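Local coordinates for protein tyrosine phosphatase PRL-1 (Leishmania major, PDB 3S4O) that removes phosphate from phosphotyrosine in proteins and may act as a virulence factor supporting survival of the parasite inside host macrophages, at residues 48-53 against 95-100; 72-77 against 84-89. One frame throughout, in Å; residues are numbered along the deposited sequence.

Contact 1: 48-53 against 95-100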
loop_
_atom_site.group_PDB
_atom_site.type_symbol
_atom_site.label_atom_id
_atom_site.label_comp_id
_atom_site.label_asym_id
_atom_site.label_seq_id
_atom_site.Cartn_x
_atom_site.Cartn_y
_atom_site.Cartn_z
ATOM N N VAL A 48 -3.784 -10.845 -3.719
ATOM C CA VAL A 48 -3.158 -10.089 -2.647
ATOM C C VAL A 48 -2.286 -10.969 -1.760
ATOM O O VAL A 48 -2.725 -11.982 -1.237
ATOM C CB VAL A 48 -4.177 -9.317 -1.780
ATOM C CG1 VAL A 48 -3.464 -8.695 -0.580
ATOM C CG2 VAL A 48 -4.871 -8.232 -2.631
ATOM N N ARG A 49 -1.050 -10.529 -1.579
ATOM C CA ARG A 49 -0.052 -11.238 -0.788
ATOM C C ARG A 49 0.007 -10.657 0.631
ATOM O O ARG A 49 0.107 -11.384 1.620
ATOM C CB ARG A 49 1.316 -11.120 -1.501
ATOM C CG ARG A 49 2.498 -11.805 -0.813
ATOM C CD ARG A 49 2.417 -13.333 -0.863
ATOM N NE ARG A 49 1.581 -13.881 0.206
ATOM C CZ ARG A 49 1.969 -14.061 1.472
ATOM N NH1 ARG A 49 3.208 -13.767 1.868
ATOM N NH2 ARG A 49 1.109 -14.560 2.357
ATOM N N HIS A 50 -0.039 -9.334 0.698
ATOM C CA HIS A 50 0.122 -8.583 1.944
ATOM C C HIS A 50 -1.028 -7.586 2.101
ATOM O O HIS A 50 -1.397 -6.910 1.153
ATOM C CB HIS A 50 1.444 -7.806 1.930
ATOM C CG HIS A 50 2.659 -8.675 1.985
ATOM N ND1 HIS A 50 3.044 -9.341 3.132
ATOM C CD2 HIS A 50 3.576 -8.992 1.039
ATOM C CE1 HIS A 50 4.136 -10.046 2.886
ATOM N NE2 HIS A 50 4.482 -9.849 1.622
ATOM N N LEU A 51 -1.587 -7.526 3.297
ATOM C CA LEU A 51 -2.606 -6.539 3.635
ATOM C C LEU A 51 -2.106 -5.701 4.787
ATOM O O LEU A 51 -1.785 -6.231 5.851
ATOM C CB LEU A 51 -3.935 -7.190 4.001
ATOM C CG LEU A 51 -5.134 -6.240 4.203
ATOM C CD1 LEU A 51 -5.459 -5.403 2.984
ATOM C CD2 LEU A 51 -6.364 -7.033 4.636
ATOM N N VAL A 52 -2.020 -4.396 4.550
ATOM C CA VAL A 52 -1.530 -3.444 5.544
ATOM C C VAL A 52 -2.687 -2.583 6.019
ATOM O O VAL A 52 -3.347 -1.896 5.224
ATOM C CB VAL A 52 -0.404 -2.550 4.970
ATOM C CG1 VAL A 52 0.123 -1.560 6.025
ATOM C CG2 VAL A 52 0.733 -3.408 4.446
ATOM N N ARG A 53 -2.972 -2.642 7.307
ATOM C CA ARG A 53 -3.966 -1.729 7.854
ATOM C C ARG A 53 -3.284 -0.666 8.685
ATOM O O ARG A 53 -2.527 -0.967 9.608
ATOM C CB ARG A 53 -5.079 -2.435 8.627
ATOM C CG ARG A 53 -4.652 -3.305 9.750
ATOM C CD ARG A 53 -5.804 -4.225 10.151
ATOM N NE ARG A 53 -5.538 -4.879 11.424
ATOM C CZ ARG A 53 -6.458 -5.446 12.198
ATOM N NH1 ARG A 53 -7.738 -5.455 11.844
ATOM N NH2 ARG A 53 -6.084 -6.006 13.338
ATOM N N ASP A 95 11.398 -4.048 0.527
ATOM C CA ASP A 95 12.742 -4.548 0.252
ATOM C C ASP A 95 12.723 -6.078 0.175
ATOM O O ASP A 95 13.368 -6.670 -0.678
ATOM C CB ASP A 95 13.742 -4.134 1.346
ATOM C CG ASP A 95 14.117 -2.644 1.296
ATOM O OD1 ASP A 95 13.724 -1.937 0.333
ATOM O OD2 ASP A 95 14.790 -2.168 2.250
ATOM N N THR A 96 11.987 -6.707 1.085
ATOM C CA THR A 96 11.973 -8.167 1.187
ATOM C C THR A 96 11.250 -8.759 -0.003
ATOM O O THR A 96 11.684 -9.755 -0.577
ATOM C CB THR A 96 11.285 -8.628 2.498
ATOM O OG1 THR A 96 11.993 -8.085 3.626
ATOM C CG2 THR A 96 11.252 -10.144 2.599
ATOM N N GLU A 97 10.157 -8.119 -0.384
ATOM C CA GLU A 97 9.387 -8.551 -1.547
ATOM C C GLU A 97 10.202 -8.361 -2.830
ATOM O O GLU A 97 10.121 -9.160 -3.768
ATOM C CB GLU A 97 8.061 -7.786 -1.632
ATOM C CG GLU A 97 6.951 -8.337 -0.722
ATOM C CD GLU A 97 6.666 -9.820 -0.962
ATOM O OE1 GLU A 97 6.435 -10.202 -2.130
ATOM O OE2 GLU A 97 6.700 -10.612 0.011
ATOM N N LEU A 98 11.010 -7.308 -2.848
ATOM C CA LEU A 98 11.877 -7.019 -3.992
ATOM C C LEU A 98 12.962 -8.074 -4.136
ATOM O O LEU A 98 13.261 -8.520 -5.238
ATOM C CB LEU A 98 12.515 -5.640 -3.837
ATOM C CG LEU A 98 13.199 -5.069 -5.073
ATOM C CD1 LEU A 98 12.244 -5.010 -6.254
ATOM C CD2 LEU A 98 13.730 -3.660 -4.733
ATOM N N ALA A 99 13.547 -8.473 -3.010
ATOM C CA ALA A 99 14.559 -9.535 -3.001
ATOM C C ALA A 99 13.941 -10.885 -3.360
ATOM O O ALA A 99 14.597 -11.718 -3.975
ATOM C CB ALA A 99 15.259 -9.609 -1.636
ATOM N N ARG A 100 12.685 -11.098 -2.969
ATOM C CA ARG A 100 11.981 -12.352 -3.278
ATOM C C ARG A 100 11.903 -12.566 -4.794
ATOM O O ARG A 100 12.110 -13.679 -5.281
ATOM C CB ARG A 100 10.571 -12.371 -2.674
ATOM C CG ARG A 100 9.910 -13.747 -2.695
ATOM C CD ARG A 100 8.628 -13.807 -1.861
ATOM N NE ARG A 100 7.548 -12.991 -2.417
ATOM C CZ ARG A 100 6.441 -13.442 -3.011
ATOM N NH1 ARG A 100 6.206 -14.734 -3.154
ATOM N NH2 ARG A 100 5.539 -12.566 -3.463
HETATM O O HOH W 1 5.514 -12.995 0.511
#
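Strand 48-53 and the helical turns 95-100 run almost exactly antiparallel, at 173°, with 11.7 Å between their axes. Arg-49 and Glu-97 have the nearest CA atoms, 9.8 Å apart. Long side chains therefore bridge the gap, and the surface buried is small, 131 Å². The central link joins the His-50 ring to the Glu-97 carboxylate: NE2 donates to OE2 over 2.8 Å in a nearly straight bond. The oxygen lies at the ring edge, in the plane of the imidazole, whereas the nitrogen reaches OE2 from well above the carboxylate plane, the two flat groups being turned 67° apart. In Glu-97 a chi1 of -81° sets CG anti to the carbonyl carbon, 3.7 Å from His-50 NE2, and a bend at chi2 then turns the carboxylate so that OE2 meets the ring edge. On the helix, Arg-100 grips the other oxygen, OE1, side-on with two nitrogens, NH2 at 2.9 Å and NE at 3.0 Å, in a salt bridge that restrains the rotation of the carboxylate. OE2 also accepts a hydrogen bond from a water that in turn takes one from Arg-49 NH1. Arg-49 CG passes 4.1 Å from Arg-100 NH2; beyond it the chain bends at chi2 and chi3 toward the water and Asp-70, its salt-bridge partner. Two arginines near the largely buried Glu-97 would be expected to stabilise its negative charge. At the other ring nitrogen, His-50 ND1 is hydrogen-bonded to His-72 NE2 on the neighbouring strand, so the imidazole is held at both nitrogens. This histidine-carboxylate pair lies away from the catalytic pocket and ties helix 84-103 to the central sheet, a helix-on-sheet layer of the alpha/beta fold of protein tyrosine phosphatases.

Contact 2: 72-77 against 84-89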
loop_
_atom_site.group_PDB
_atom_site.type_symbol
_atom_site.label_atom_id
_atom_site.label_comp_id
_atom_site.label_asym_id
_atom_site.label_seq_id
_atom_site.Cartn_x
_atom_site.Cartn_y
_atom_site.Cartn_z
ATOM N N HIS A 72 -0.669 -6.950 8.287
ATOM C CA HIS A 72 0.259 -6.086 8.993
ATOM C C HIS A 72 -0.535 -4.927 9.603
ATOM O O HIS A 72 -1.165 -4.163 8.887
ATOM C CB HIS A 72 1.324 -5.545 8.029
ATOM C CG HIS A 72 2.052 -6.598 7.246
ATOM N ND1 HIS A 72 3.252 -7.139 7.653
ATOM C CD2 HIS A 72 1.766 -7.187 6.058
ATOM C CE1 HIS A 72 3.656 -8.036 6.768
ATOM N NE2 HIS A 72 2.770 -8.085 5.789
ATOM N N SER A 73 -0.495 -4.808 10.922
ATOM C CA SER A 73 -1.283 -3.794 11.642
ATOM C C SER A 73 -0.365 -2.696 12.144
ATOM O O SER A 73 0.210 -2.805 13.222
ATOM C CB SER A 73 -2.054 -4.426 12.815
ATOM O OG SER A 73 -2.921 -5.465 12.370
ATOM N N TRP A 74 -0.222 -1.647 11.340
ATOM C CA TRP A 74 0.684 -0.536 11.634
ATOM C C TRP A 74 -0.062 0.793 11.741
ATOM O O TRP A 74 0.031 1.621 10.856
ATOM C CB TRP A 74 1.745 -0.408 10.537
ATOM C CG TRP A 74 2.521 -1.652 10.267
ATOM C CD1 TRP A 74 2.769 -2.666 11.127
ATOM C CD2 TRP A 74 3.157 -1.995 9.041
ATOM N NE1 TRP A 74 3.511 -3.632 10.508
ATOM C CE2 TRP A 74 3.769 -3.239 9.227
ATOM C CE3 TRP A 74 3.262 -1.366 7.799
ATOM C CZ2 TRP A 74 4.493 -3.874 8.223
ATOM C CZ3 TRP A 74 3.961 -1.995 6.802
ATOM C CH2 TRP A 74 4.566 -3.246 7.014
ATOM N N PRO A 75 -0.813 1.003 12.806
ATOM C CA PRO A 75 -1.593 2.237 12.907
ATOM C C PRO A 75 -0.744 3.498 13.033
ATOM O O PRO A 75 0.271 3.501 13.730
ATOM C CB PRO A 75 -2.405 2.035 14.192
ATOM C CG PRO A 75 -1.543 1.179 15.043
ATOM C CD PRO A 75 -0.812 0.257 14.078
ATOM N N PHE A 76 -1.171 4.554 12.354
ATOM C CA PHE A 76 -0.718 5.910 12.674
ATOM C C PHE A 76 -1.894 6.899 12.593
ATOM O O PHE A 76 -2.973 6.556 12.099
ATOM C CB PHE A 76 0.521 6.350 11.851
ATOM C CG PHE A 76 0.346 6.323 10.340
ATOM C CD1 PHE A 76 0.388 5.136 9.616
ATOM C CD2 PHE A 76 0.221 7.512 9.644
ATOM C CE1 PHE A 76 0.263 5.150 8.221
ATOM C CE2 PHE A 76 0.105 7.530 8.274
ATOM C CZ PHE A 76 0.120 6.355 7.553
ATOM N N ASP A 77 -1.690 8.106 13.118
ATOM C CA ASP A 77 -2.791 9.054 13.369
ATOM C C ASP A 77 -3.399 9.626 12.093
ATOM O O ASP A 77 -2.687 9.899 11.127
ATOM C CB ASP A 77 -2.327 10.238 14.215
ATOM C CG ASP A 77 -1.626 9.827 15.500
ATOM O OD1 ASP A 77 -1.844 8.687 15.980
ATOM O OD2 ASP A 77 -0.860 10.674 16.033
ATOM N N ARG A 84 8.133 7.212 11.864
ATOM C CA ARG A 84 9.376 6.567 11.453
ATOM C C ARG A 84 9.312 5.038 11.571
ATOM O O ARG A 84 9.843 4.330 10.722
ATOM C CB ARG A 84 10.554 7.113 12.280
ATOM C CG ARG A 84 11.961 6.767 11.772
ATOM C CD ARG A 84 12.164 7.016 10.271
ATOM N NE ARG A 84 12.499 8.403 9.945
ATOM C CZ ARG A 84 13.032 8.801 8.786
ATOM N NH1 ARG A 84 13.304 7.924 7.817
ATOM N NH2 ARG A 84 13.297 10.092 8.592
ATOM N N ALA A 85 8.656 4.533 12.614
ATOM C CA ALA A 85 8.472 3.073 12.796
ATOM C C ALA A 85 7.661 2.435 11.649
ATOM O O ALA A 85 8.042 1.406 11.101
ATOM C CB ALA A 85 7.815 2.783 14.150
ATOM N N VAL A 86 6.555 3.064 11.273
ATOM C CA VAL A 86 5.721 2.551 10.166
ATOM C C VAL A 86 6.484 2.574 8.853
ATOM O O VAL A 86 6.411 1.629 8.063
ATOM C CB VAL A 86 4.427 3.361 9.970
ATOM C CG1 VAL A 86 3.716 2.954 8.669
ATOM C CG2 VAL A 86 3.519 3.181 11.175
ATOM N N LEU A 87 7.199 3.670 8.628
ATOM C CA LEU A 87 7.947 3.865 7.395
ATOM C C LEU A 87 9.020 2.801 7.236
ATOM O O LEU A 87 9.167 2.210 6.163
ATOM C CB LEU A 87 8.611 5.247 7.405
ATOM C CG LEU A 87 9.603 5.519 6.271
ATOM C CD1 LEU A 87 8.871 5.519 4.954
ATOM C CD2 LEU A 87 10.357 6.829 6.476
ATOM N N ASP A 88 9.784 2.588 8.300
ATOM C CA ASP A 88 10.848 1.581 8.289
ATOM C C ASP A 88 10.282 0.176 8.090
ATOM O O ASP A 88 10.873 -0.632 7.390
ATOM C CB ASP A 88 11.704 1.668 9.556
ATOM C CG ASP A 88 12.610 2.905 9.566
ATOM O OD1 ASP A 88 12.844 3.497 8.477
ATOM O OD2 ASP A 88 13.089 3.298 10.660
ATOM N N SER A 89 9.125 -0.095 8.688
ATOM C CA SER A 89 8.481 -1.408 8.548
ATOM C C SER A 89 7.996 -1.629 7.116
ATOM O O SER A 89 8.057 -2.729 6.601
ATOM C CB SER A 89 7.309 -1.541 9.527
ATOM O OG SER A 89 7.754 -1.853 10.846
#
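Mainly apolar packing joins the loop that follows strand 70-73 to the first turns of helix 84-103, where Trp-74 meets both Val-86 and Ser-89, and Phe-76 meets Val-86 alone. The backbones come close, Trp-74 CA lying 6.1 Å from Val-86 CA, and 244 Å² is buried between the segments. Trp-74 and Val-86 share the contact about equally. Ser-89 CB sits over one face of the six-membered ring of Trp-74, 3.9 Å from the centroid and 12° off the normal, a CH-pi contact. The opposite face is met near its rim by CB of His-72, so the indole is sandwiched between strand and helix. Farther along the ring, Trp-74 CH2 comes within 3.6 Å of the backbone Ser-89 O. Val-86 CG2 lies between the two aromatic residues. It rests 3.8 Å from the backbone Trp-74 O and also touches Trp-74 CB; the same methyl is 4.0 Å from Phe-76 CD1, and CG1 adds to the contact with the Phe-76 ring at CD1 and CE1. Valine and phenylalanine cross at about a right angle. The Phe-76 ring owes its place to a chi1 of 58°, which sets CG between the backbone N and the carbonyl carbon and leaves the ring edge beside the carbonyl oxygen of Trp-74. Beyond Phe-76 the packing gives way to the catalytic pocket: its carbonyl oxygen accepts a hydrogen bond from Arg-122 NH1, and its side chain comes to about 4 Å from that of Arg-122, a probable substrate-binding residue. The packed Trp-Pro segment leads on to Asp-78, the probable proton donor, consistent with the WPD-type general-acid loop of protein tyrosine phosphatases.

Overall arrangement
Contacts 1 and 2 have centres 14 Å apart and share helix 84-103, contact 2 using its first turns and contact 1 a later part. Segment 48-53 and the start of 72-77 lie on neighbouring parallel strands of one mixed sheet; Leu-51 O and His-72 N, 2.8 Å apart, probably form one of the bonds between them, and Val-52 CG1 packs on Trp-74 CE3 at 3.6 Å. Both segments of contact 2 fall between those of contact 1 in the sequence. The helix thus meets strand 48-53 in contact 1, away from the catalytic pocket, and, nearer its start, the loop leading from strand 70-73 toward that pocket in contact 2.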